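Local structure of uncharacterized protein (Magnetospirillum magneticum AMB-1, 5MU5) at residues T597-V609 and F621-I633. The protein is a Maf glycosyltransferase that probably transfers sugar to flagellin and is involved in formation of the bacterial flagellum. Residues are numbered along the deposited sequence; the frame is centred on the assembly and turned at random.
Sequences TLMMAAMCYDYYV and FWEIIRDEFHQMI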
loop_
_atom_site.group_PDB
_atom_site.type_symbol
_atom_site.label_atom_id
_atom_site.label_comp_id
_atom_site.label_asym_id
_atom_site.label_seq_id
_atom_site.Cartn_x
_atom_site.Cartn_y
_atom_site.Cartn_z
ATOM N N THR A 597 -10.660 -6.878 -6.741
ATOM C CA THR A 597 -11.199 -8.144 -7.133
ATOM C C THR A 597 -10.740 -8.516 -8.541
ATOM O O THR A 597 -10.138 -9.588 -8.727
ATOM C CB THR A 597 -12.706 -8.123 -6.948
ATOM O OG1 THR A 597 -12.973 -7.942 -5.542
ATOM C CG2 THR A 597 -13.345 -9.422 -7.440
ATOM N N LEU A 598 -10.947 -7.625 -9.512
ATOM C CA LEU A 598 -10.518 -7.900 -10.896
ATOM C C LEU A 598 -8.997 -8.123 -11.075
ATOM O O LEU A 598 -8.581 -9.000 -11.847
ATOM C CB LEU A 598 -10.992 -6.803 -11.846
ATOM C CG LEU A 598 -12.506 -6.585 -11.925
ATOM C CD1 LEU A 598 -12.811 -5.507 -12.944
ATOM C CD2 LEU A 598 -13.260 -7.859 -12.261
ATOM N N MET A 599 -8.173 -7.353 -10.366
ATOM C CA MET A 599 -6.719 -7.501 -10.470
ATOM C C MET A 599 -6.223 -8.795 -9.846
ATOM O O MET A 599 -5.250 -9.375 -10.310
ATOM C CB MET A 599 -5.969 -6.315 -9.851
ATOM C CG MET A 599 -5.972 -5.036 -10.688
ATOM S SD MET A 599 -5.146 -5.168 -12.296
ATOM C CE MET A 599 -6.489 -5.678 -13.354
ATOM N N MET A 600 -6.879 -9.248 -8.800
ATOM C CA MET A 600 -6.523 -10.510 -8.224
ATOM C C MET A 600 -6.925 -11.655 -9.133
ATOM O O MET A 600 -6.188 -12.652 -9.221
ATOM C CB MET A 600 -7.170 -10.667 -6.869
ATOM C CG MET A 600 -6.543 -9.707 -5.898
ATOM S SD MET A 600 -4.759 -9.958 -5.840
ATOM C CE MET A 600 -4.764 -11.501 -4.898
ATOM N N ALA A 601 -8.083 -11.526 -9.792
ATOM C CA ALA A 601 -8.480 -12.518 -10.771
ATOM C C ALA A 601 -7.436 -12.579 -11.889
ATOM O O ALA A 601 -7.026 -13.651 -12.288
ATOM C CB ALA A 601 -9.853 -12.214 -11.319
ATOM N N ALA A 602 -6.963 -11.425 -12.344
ATOM C CA ALA A 602 -5.941 -11.367 -13.402
ATOM C C ALA A 602 -4.645 -11.992 -12.983
ATOM O O ALA A 602 -3.990 -12.645 -13.783
ATOM C CB ALA A 602 -5.694 -9.946 -13.858
ATOM N N MET A 603 -4.282 -11.795 -11.733
ATOM C CA MET A 603 -3.074 -12.374 -11.203
ATOM C C MET A 603 -3.156 -13.895 -11.232
ATOM O O MET A 603 -2.162 -14.570 -11.586
ATOM C CB MET A 603 -2.885 -11.938 -9.769
ATOM C CG MET A 603 -1.541 -12.355 -9.219
ATOM S SD MET A 603 -1.630 -12.465 -7.442
ATOM C CE MET A 603 -2.459 -14.055 -7.363
ATOM N N CYS A 604 -4.324 -14.418 -10.835
ATOM C CA CYS A 604 -4.606 -15.863 -10.826
ATOM C C CYS A 604 -4.538 -16.463 -12.221
ATOM O O CYS A 604 -3.772 -17.388 -12.454
ATOM C CB CYS A 604 -5.978 -16.158 -10.196
ATOM S SG CYS A 604 -6.012 -15.793 -8.409
ATOM N N TYR A 605 -5.288 -15.926 -13.175
ATOM C CA TYR A 605 -5.214 -16.519 -14.493
ATOM C C TYR A 605 -3.838 -16.338 -15.151
ATOM O O TYR A 605 -3.375 -17.216 -15.855
ATOM C CB TYR A 605 -6.370 -16.093 -15.396
ATOM C CG TYR A 605 -6.432 -14.667 -15.871
ATOM C CD1 TYR A 605 -5.531 -14.165 -16.821
ATOM C CD2 TYR A 605 -7.464 -13.841 -15.437
ATOM C CE1 TYR A 605 -5.635 -12.858 -17.273
ATOM C CE2 TYR A 605 -7.581 -12.544 -15.897
ATOM C CZ TYR A 605 -6.661 -12.060 -16.815
ATOM O OH TYR A 605 -6.745 -10.770 -17.279
ATOM N N ASP A 606 -3.166 -15.232 -14.879
ATOM C CA ASP A 606 -1.875 -14.969 -15.490
ATOM C C ASP A 606 -0.849 -16.012 -15.045
ATOM O O ASP A 606 -0.017 -16.470 -15.836
ATOM C CB ASP A 606 -1.388 -13.564 -15.144
ATOM C CG ASP A 606 0.035 -13.328 -15.593
ATOM O OD1 ASP A 606 0.269 -13.133 -16.819
ATOM O OD2 ASP A 606 0.942 -13.366 -14.712
ATOM N N TYR A 607 -0.918 -16.382 -13.773
ATOM C CA TYR A 607 -0.035 -17.374 -13.226
ATOM C C TYR A 607 -0.254 -18.712 -13.939
ATOM O O TYR A 607 0.701 -19.353 -14.389
ATOM C CB TYR A 607 -0.257 -17.529 -11.712
ATOM C CG TYR A 607 0.649 -18.565 -11.094
ATOM C CD1 TYR A 607 1.909 -18.225 -10.625
ATOM C CD2 TYR A 607 0.257 -19.890 -11.019
ATOM C CE1 TYR A 607 2.753 -19.185 -10.080
ATOM C CE2 TYR A 607 1.080 -20.854 -10.476
ATOM C CZ TYR A 607 2.330 -20.499 -10.001
ATOM O OH TYR A 607 3.151 -21.474 -9.469
ATOM N N TYR A 608 -1.507 -19.124 -14.063
ATOM C CA TYR A 608 -1.784 -20.454 -14.610
ATOM C C TYR A 608 -1.670 -20.587 -16.131
ATOM O O TYR A 608 -1.251 -21.649 -16.610
ATOM C CB TYR A 608 -3.104 -21.007 -14.063
ATOM C CG TYR A 608 -3.005 -21.346 -12.579
ATOM C CD1 TYR A 608 -2.286 -22.452 -12.156
ATOM C CD2 TYR A 608 -3.622 -20.555 -11.605
ATOM C CE1 TYR A 608 -2.189 -22.776 -10.809
ATOM C CE2 TYR A 608 -3.523 -20.865 -10.264
ATOM C CZ TYR A 608 -2.807 -21.977 -9.873
ATOM O OH TYR A 608 -2.685 -22.314 -8.548
ATOM N N VAL A 609 -1.997 -19.538 -16.896
ATOM C CA VAL A 609 -1.872 -19.654 -18.360
ATOM C C VAL A 609 -0.439 -19.889 -18.853
ATOM O O VAL A 609 -0.240 -20.545 -19.875
ATOM C CB VAL A 609 -2.415 -18.447 -19.162
ATOM C CG1 VAL A 609 -3.901 -18.377 -19.055
ATOM C CG2 VAL A 609 -1.772 -17.145 -18.728
ATOM N N PHE A 621 -7.484 -22.969 -22.765
ATOM C CA PHE A 621 -7.473 -22.416 -21.416
ATOM C C PHE A 621 -7.775 -20.938 -21.440
ATOM O O PHE A 621 -8.456 -20.433 -20.559
ATOM C CB PHE A 621 -6.156 -22.676 -20.711
ATOM C CG PHE A 621 -6.187 -22.360 -19.238
ATOM C CD1 PHE A 621 -7.177 -22.866 -18.427
ATOM C CD2 PHE A 621 -5.197 -21.587 -18.666
ATOM C CE1 PHE A 621 -7.199 -22.584 -17.073
ATOM C CE2 PHE A 621 -5.206 -21.308 -17.314
ATOM C CZ PHE A 621 -6.218 -21.797 -16.518
ATOM N N TRP A 622 -7.260 -20.243 -22.454
ATOM C CA TRP A 622 -7.614 -18.852 -22.661
ATOM C C TRP A 622 -9.135 -18.683 -22.821
ATOM O O TRP A 622 -9.706 -17.749 -22.289
ATOM C CB TRP A 622 -6.880 -18.264 -23.867
ATOM C CG TRP A 622 -5.622 -17.534 -23.507
ATOM C CD1 TRP A 622 -4.358 -17.826 -23.913
ATOM C CD2 TRP A 622 -5.515 -16.387 -22.647
ATOM N NE1 TRP A 622 -3.466 -16.933 -23.369
ATOM C CE2 TRP A 622 -4.148 -16.031 -22.600
ATOM C CE3 TRP A 622 -6.440 -15.615 -21.947
ATOM C CZ2 TRP A 622 -3.684 -14.950 -21.868
ATOM C CZ3 TRP A 622 -5.989 -14.538 -21.219
ATOM C CH2 TRP A 622 -4.615 -14.215 -21.169
ATOM N N GLU A 623 -9.785 -19.568 -23.566
ATOM C CA GLU A 623 -11.237 -19.489 -23.725
ATOM C C GLU A 623 -11.946 -19.714 -22.365
ATOM O O GLU A 623 -12.885 -18.992 -22.009
ATOM C CB GLU A 623 -11.715 -20.460 -24.806
ATOM C CG GLU A 623 -13.226 -20.723 -24.846
ATOM C CD GLU A 623 -14.089 -19.463 -24.853
ATOM O OE1 GLU A 623 -13.664 -18.409 -25.371
ATOM O OE2 GLU A 623 -15.216 -19.527 -24.320
ATOM N N ILE A 624 -11.472 -20.691 -21.596
ATOM C CA ILE A 624 -11.973 -20.907 -20.235
ATOM C C ILE A 624 -11.863 -19.654 -19.376
ATOM O O ILE A 624 -12.800 -19.294 -18.645
ATOM C CB ILE A 624 -11.224 -22.062 -19.565
ATOM C CG1 ILE A 624 -11.717 -23.383 -20.174
ATOM C CG2 ILE A 624 -11.460 -22.064 -18.056
ATOM C CD1 ILE A 624 -10.917 -24.602 -19.773
ATOM N N ILE A 625 -10.706 -19.004 -19.437
ATOM C CA ILE A 625 -10.466 -17.799 -18.661
ATOM C C ILE A 625 -11.428 -16.682 -19.076
ATOM O O ILE A 625 -11.967 -15.966 -18.227
ATOM C CB ILE A 625 -9.019 -17.323 -18.861
ATOM C CG1 ILE A 625 -8.089 -18.253 -18.115
ATOM C CG2 ILE A 625 -8.816 -15.907 -18.348
ATOM C CD1 ILE A 625 -6.671 -18.131 -18.573
ATOM N N ARG A 626 -11.639 -16.557 -20.381
ATOM C CA ARG A 626 -12.502 -15.528 -20.914
ATOM C C ARG A 626 -13.906 -15.741 -20.403
ATOM O O ARG A 626 -14.540 -14.830 -19.895
ATOM C CB ARG A 626 -12.493 -15.554 -22.442
ATOM C CG ARG A 626 -13.190 -14.372 -23.102
ATOM C CD ARG A 626 -13.570 -14.664 -24.555
ATOM N NE ARG A 626 -14.481 -15.799 -24.589
ATOM C CZ ARG A 626 -15.760 -15.770 -24.201
ATOM N NH1 ARG A 626 -16.324 -14.653 -23.757
ATOM N NH2 ARG A 626 -16.478 -16.884 -24.232
ATOM N N ASP A 627 -14.375 -16.964 -20.516
ATOM C CA ASP A 627 -15.749 -17.270 -20.160
ATOM C C ASP A 627 -16.006 -17.096 -18.652
ATOM O O ASP A 627 -17.002 -16.504 -18.260
ATOM C CB ASP A 627 -16.074 -18.695 -20.584
ATOM C CG ASP A 627 -17.517 -19.020 -20.418
ATOM O OD1 ASP A 627 -18.356 -18.167 -20.758
ATOM O OD2 ASP A 627 -17.823 -20.130 -19.953
ATOM N N GLU A 628 -15.101 -17.613 -17.820
ATOM C CA GLU A 628 -15.225 -17.468 -16.376
ATOM C C GLU A 628 -15.021 -16.031 -15.933
ATOM O O GLU A 628 -15.648 -15.593 -14.980
ATOM C CB GLU A 628 -14.263 -18.390 -15.644
ATOM C CG GLU A 628 -14.616 -19.861 -15.815
ATOM C CD GLU A 628 -15.953 -20.264 -15.188
ATOM O OE1 GLU A 628 -16.471 -19.529 -14.303
ATOM O OE2 GLU A 628 -16.488 -21.339 -15.578
ATOM N N PHE A 629 -14.165 -15.290 -16.625
ATOM C CA PHE A 629 -13.985 -13.890 -16.293
ATOM C C PHE A 629 -15.321 -13.157 -16.472
ATOM O O PHE A 629 -15.687 -12.338 -15.633
ATOM C CB PHE A 629 -12.877 -13.287 -17.148
ATOM C CG PHE A 629 -12.433 -11.921 -16.711
ATOM C CD1 PHE A 629 -11.554 -11.769 -15.639
ATOM C CD2 PHE A 629 -12.857 -10.780 -17.397
ATOM C CE1 PHE A 629 -11.127 -10.509 -15.234
ATOM C CE2 PHE A 629 -12.426 -9.515 -17.000
ATOM C CZ PHE A 629 -11.562 -9.381 -15.912
ATOM N N HIS A 630 -16.041 -13.475 -17.554
ATOM C CA HIS A 630 -17.394 -12.945 -17.801
ATOM C C HIS A 630 -18.407 -13.346 -16.737
ATOM O O HIS A 630 -19.196 -12.510 -16.288
ATOM C CB HIS A 630 -17.930 -13.384 -19.165
ATOM C CG HIS A 630 -17.695 -12.391 -20.249
ATOM N ND1 HIS A 630 -18.686 -11.547 -20.704
ATOM C CD2 HIS A 630 -16.582 -12.090 -20.961
ATOM C CE1 HIS A 630 -18.195 -10.773 -21.656
ATOM N NE2 HIS A 630 -16.922 -11.083 -21.833
ATOM N N GLN A 631 -18.432 -14.621 -16.366
ATOM C CA GLN A 631 -19.328 -15.047 -15.300
ATOM C C GLN A 631 -19.014 -14.285 -14.012
ATOM O O GLN A 631 -19.925 -13.858 -13.317
ATOM C CB GLN A 631 -19.286 -16.553 -15.070
ATOM C CG GLN A 631 -20.145 -17.340 -16.055
ATOM C CD GLN A 631 -20.080 -18.856 -15.845
ATOM O OE1 GLN A 631 -19.969 -19.349 -14.711
ATOM N NE2 GLN A 631 -20.152 -19.604 -16.946
ATOM N N MET A 632 -17.733 -14.087 -13.712
ATOM C CA MET A 632 -17.349 -13.333 -12.531
ATOM C C MET A 632 -17.882 -11.903 -12.605
ATOM O O MET A 632 -18.472 -11.392 -11.641
ATOM C CB MET A 632 -15.839 -13.287 -12.383
ATOM C CG MET A 632 -15.368 -12.712 -11.063
ATOM S SD MET A 632 -13.582 -12.611 -10.936
ATOM C CE MET A 632 -13.273 -11.246 -12.044
ATOM N N ILE A 633 -17.669 -11.263 -13.748
ATOM C CA ILE A 633 -18.127 -9.894 -13.937
ATOM C C ILE A 633 -19.657 -9.813 -13.866
ATOM O O ILE A 633 -20.194 -8.845 -13.334
ATOM C CB ILE A 633 -17.496 -9.280 -15.202
ATOM C CG1 ILE A 633 -16.072 -8.865 -14.830
ATOM C CG2 ILE A 633 -18.295 -8.086 -15.695
ATOM C CD1 ILE A 633 -15.206 -8.379 -15.963
#
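The Y605 ring takes I625 on one face and the backbone of its own helix, at A602 CA, on the other. On the first face I625 CG2 makes a CH-pi contact, 4.0 Å from the ring centroid. A chi1 of 69° puts Y605 CG between the backbone N and carbonyl carbon and folds the ring back toward A602. F629 CD1 meets Y605 CE2 obliquely at 4.1 Å, and A601 CB sits at the edge of the F629 ring. V609 CG1 lies over one face of the W622 ring. The F621 ring has V609 N at its edge, in plane, and I625 CG1 over one face. An alanine in place of Y605 would probably open a gap between the two helices, at A602 and I625, and take the aromatic face from I625 CG2. Farther along, M632 bends at chi3 (73°) and sets CE between L598 CD2 and A601 CB, at 3.4 Å and 3.6 Å. No hydrogen bond joins the segments. M561 of helix 546-564 touches both Y605 and F629. The axes of 597-609 and 621-633 run antiparallel at 170° and come within 11.0 Å; the segments lie on consecutive helices of the Maf helical bundle domain, joined by apolar side chains.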